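Local coordinates for extracellular solute-binding protein, family 1 (PDB 6G7N) that binds ferric iron as the extracellular solute-binding protein that probably delivers it to an ABC transporter, at residues A[68-76]-A[237-245]. Residues are numbered along the deposited sequence; the frame is centred on the assembly and turned at random.
Sequences EAGILQPIS and GVVKNAPNK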
loop_
_atom_site.group_PDB
_atom_site.type_symbol
_atom_site.label_atom_id
_atom_site.label_comp_id
_atom_site.label_asym_id
_atom_site.label_seq_id
_atom_site.Cartn_x
_atom_site.Cartn_y
_atom_site.Cartn_z
ATOM N N GLU A 68 13.750 -0.565 -11.252
ATOM C CA GLU A 68 14.819 0.341 -11.744
ATOM C C GLU A 68 16.243 -0.073 -11.309
ATOM O O GLU A 68 17.219 0.200 -12.015
ATOM C CB GLU A 68 14.534 1.778 -11.338
ATOM C CG GLU A 68 13.271 2.350 -11.976
ATOM C CD GLU A 68 13.281 2.394 -13.497
ATOM O OE1 GLU A 68 14.018 3.232 -14.051
ATOM O OE2 GLU A 68 12.523 1.618 -14.139
ATOM N N ALA A 69 16.329 -0.748 -10.164
ATOM C CA ALA A 69 17.600 -1.293 -9.711
ATOM C C ALA A 69 18.040 -2.505 -10.547
ATOM O O ALA A 69 19.159 -2.975 -10.384
ATOM C CB ALA A 69 17.510 -1.652 -8.232
ATOM N N GLY A 70 17.157 -3.049 -11.394
ATOM C CA GLY A 70 17.490 -4.156 -12.271
ATOM C C GLY A 70 17.448 -5.487 -11.580
ATOM O O GLY A 70 18.029 -6.439 -12.085
ATOM N N ILE A 71 16.756 -5.598 -10.438
ATOM C CA ILE A 71 16.786 -6.850 -9.684
ATOM C C ILE A 71 15.638 -7.810 -9.996
ATOM O O ILE A 71 15.560 -8.877 -9.357
ATOM C CB ILE A 71 16.884 -6.632 -8.166
ATOM C CG1 ILE A 71 15.631 -5.958 -7.597
ATOM C CG2 ILE A 71 18.160 -5.843 -7.846
ATOM C CD1 ILE A 71 15.463 -6.168 -6.107
ATOM N N LEU A 72 14.763 -7.462 -10.946
ATOM C CA LEU A 72 13.607 -8.295 -11.280
ATOM C C LEU A 72 13.678 -8.790 -12.718
ATOM O O LEU A 72 14.329 -8.194 -13.551
ATOM C CB LEU A 72 12.316 -7.501 -11.070
ATOM C CG LEU A 72 12.081 -6.968 -9.649
ATOM C CD1 LEU A 72 10.858 -6.061 -9.585
ATOM C CD2 LEU A 72 11.975 -8.065 -8.633
ATOM N N GLN A 73 12.998 -9.895 -13.008
ATOM C CA GLN A 73 12.839 -10.383 -14.371
ATOM C C GLN A 73 11.363 -10.537 -14.713
ATOM O O GLN A 73 10.555 -10.858 -13.847
ATOM C CB GLN A 73 13.576 -11.705 -14.610
ATOM C CG GLN A 73 13.116 -12.875 -13.744
ATOM C CD GLN A 73 13.778 -14.187 -14.148
ATOM O OE1 GLN A 73 13.596 -14.665 -15.262
ATOM N NE2 GLN A 73 14.546 -14.773 -13.228
ATOM N N PRO A 74 11.024 -10.319 -15.988
ATOM C CA PRO A 74 9.594 -10.365 -16.355
ATOM C C PRO A 74 9.045 -11.779 -16.411
ATOM O O PRO A 74 9.728 -12.689 -16.869
ATOM C CB PRO A 74 9.572 -9.714 -17.737
ATOM C CG PRO A 74 10.931 -10.012 -18.299
ATOM C CD PRO A 74 11.860 -9.902 -17.120
ATOM N N ILE A 75 7.802 -11.954 -15.988
ATOM C CA ILE A 75 7.121 -13.225 -15.957
ATOM C C ILE A 75 5.805 -13.142 -16.697
ATOM O O ILE A 75 4.997 -12.272 -16.394
ATOM C CB ILE A 75 6.867 -13.645 -14.479
ATOM C CG1 ILE A 75 8.158 -13.762 -13.687
ATOM C CG2 ILE A 75 6.051 -14.944 -14.427
ATOM C CD1 ILE A 75 9.116 -14.789 -14.172
ATOM N N SER A 76 5.586 -14.078 -17.626
ATOM C CA SER A 76 4.333 -14.164 -18.363
ATOM C C SER A 76 3.587 -15.427 -17.933
ATOM O O SER A 76 3.979 -16.533 -18.279
ATOM C CB SER A 76 4.603 -14.160 -19.871
ATOM O OG SER A 76 5.075 -12.869 -20.255
ATOM N N GLY A 237 7.868 -9.924 -7.068
ATOM C CA GLY A 237 8.285 -10.401 -8.375
ATOM C C GLY A 237 9.390 -11.437 -8.253
ATOM O O GLY A 237 9.904 -11.703 -7.159
ATOM N N VAL A 238 9.701 -12.043 -9.400
ATOM C CA VAL A 238 10.814 -13.011 -9.508
ATOM C C VAL A 238 12.102 -12.231 -9.707
ATOM O O VAL A 238 12.200 -11.331 -10.561
ATOM C CB VAL A 238 10.544 -14.008 -10.628
ATOM C CG1 VAL A 238 11.701 -14.981 -10.781
ATOM C CG2 VAL A 238 9.260 -14.776 -10.337
ATOM N N VAL A 239 13.105 -12.600 -8.917
ATOM C CA VAL A 239 14.404 -11.919 -8.952
ATOM C C VAL A 239 15.201 -12.279 -10.210
ATOM O O VAL A 239 15.143 -13.430 -10.683
ATOM C CB VAL A 239 15.161 -12.208 -7.640
ATOM C CG1 VAL A 239 16.575 -11.651 -7.641
ATOM C CG2 VAL A 239 14.374 -11.669 -6.450
ATOM N N LYS A 240 15.977 -11.316 -10.717
ATOM C CA LYS A 240 16.714 -11.442 -11.971
ATOM C C LYS A 240 17.540 -12.703 -12.040
ATOM O O LYS A 240 17.488 -13.417 -13.056
ATOM C CB LYS A 240 17.588 -10.218 -12.180
ATOM C CG LYS A 240 18.415 -10.280 -13.462
ATOM C CD LYS A 240 19.034 -8.956 -13.831
ATOM C CE LYS A 240 18.094 -8.104 -14.657
ATOM N NZ LYS A 240 18.626 -6.720 -14.830
ATOM N N ASN A 241 18.275 -13.016 -10.990
ATOM C CA ASN A 241 19.129 -14.212 -11.151
ATOM C C ASN A 241 18.630 -15.406 -10.376
ATOM O O ASN A 241 19.404 -16.275 -10.040
ATOM C CB ASN A 241 20.604 -13.906 -10.876
ATOM C CG ASN A 241 21.134 -12.779 -11.744
ATOM O OD1 ASN A 241 21.349 -11.647 -11.257
ATOM N ND2 ASN A 241 21.314 -13.054 -13.034
ATOM N N ALA A 242 17.316 -15.493 -10.178
ATOM C CA ALA A 242 16.732 -16.519 -9.354
ATOM C C ALA A 242 17.336 -17.893 -9.634
ATOM O O ALA A 242 17.290 -18.366 -10.772
ATOM C CB ALA A 242 15.247 -16.586 -9.603
ATOM N N PRO A 243 17.871 -18.552 -8.597
ATOM C CA PRO A 243 18.374 -19.911 -8.825
ATOM C C PRO A 243 17.297 -20.951 -9.118
ATOM O O PRO A 243 17.582 -21.980 -9.729
ATOM C CB PRO A 243 19.134 -20.246 -7.544
ATOM C CG PRO A 243 18.764 -19.240 -6.545
ATOM C CD PRO A 243 18.203 -18.044 -7.254
ATOM N N ASN A 244 16.070 -20.692 -8.677
ATOM C CA ASN A 244 14.928 -21.589 -8.929
ATOM C C ASN A 244 13.777 -20.777 -9.507
ATOM O O ASN A 244 12.748 -20.529 -8.860
ATOM C CB ASN A 244 14.496 -22.278 -7.646
ATOM C CG ASN A 244 13.514 -23.401 -7.891
ATOM O OD1 ASN A 244 13.076 -23.637 -9.029
ATOM N ND2 ASN A 244 13.170 -24.122 -6.821
ATOM N N LYS A 245 13.928 -20.385 -10.762
ATOM C CA LYS A 245 12.918 -19.588 -11.448
ATOM C C LYS A 245 11.566 -20.304 -11.514
ATOM O O LYS A 245 10.525 -19.697 -11.261
ATOM C CB LYS A 245 13.403 -19.210 -12.856
ATOM C CG LYS A 245 12.428 -18.367 -13.648
ATOM C CD LYS A 245 12.909 -18.146 -15.077
ATOM C CE LYS A 245 11.897 -17.342 -15.864
ATOM N NZ LYS A 245 12.406 -16.955 -17.205
HETATM O O HOH W 1 8.669 -10.841 -11.724
HETATM O O HOH W 2 16.342 -17.151 -13.399
HETATM O O HOH W 3 15.293 -16.147 -17.057
HETATM O O HOH W 4 10.182 -15.316 -18.159
#
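A short antiparallel pairing joins Leu72 and Gln73 to the end of strand 231-239, at the edge of the mixed sheet of a periplasmic-binding-protein fold. Leu72 and Val239 form a non-hydrogen-bonded pair with CA atoms 4.4 Å apart. Two backbone bonds flank it: Lys240 N donates to Ile71 O (2.8 Å), while Gln73 N meets Val238 O at 2.9 Å with an N-H...O angle of 165°. On the other side of the Gln73-Val238 pair water 1 takes the place of a second direct bond, accepting from Val238 N and donating to Gln73 O. The amide of Gln73 is gripped from several directions. Its CG sits between the backbone N and carbonyl carbon (chi1 61°), bringing NE2 to the type I turn Val239-Ala242. NE2 donates to Val239 O at 2.9 Å, with the acceptor only 5° out of the amide plane; Ala242 N reaches that oxygen from the opposite face of its carbonyl. Water 2 ties NE2 to Ala242 O, whereas OE1 takes a weak bond from Lys245 NZ (3.2 Å), backed by water 3. An alanine in place of Gln73 would probably cost Val239 O its second donor and leave the Lys245 ammonium with fewer partners. Ile75 CG1 lies 3.7 Å from Val238 CG2, the two side chains crossing at about a right angle and both packing on helix 245-255. At the other end, a bend at its third torsion carries Lys240 NZ to Gly70 O (2.8 Å), the oxygen of the glycine in the Schellman motif that ends helix 60-68. Helix end, short edge strand and strand-turn-helix connection thus meet in one lobe of the solute-binding fold.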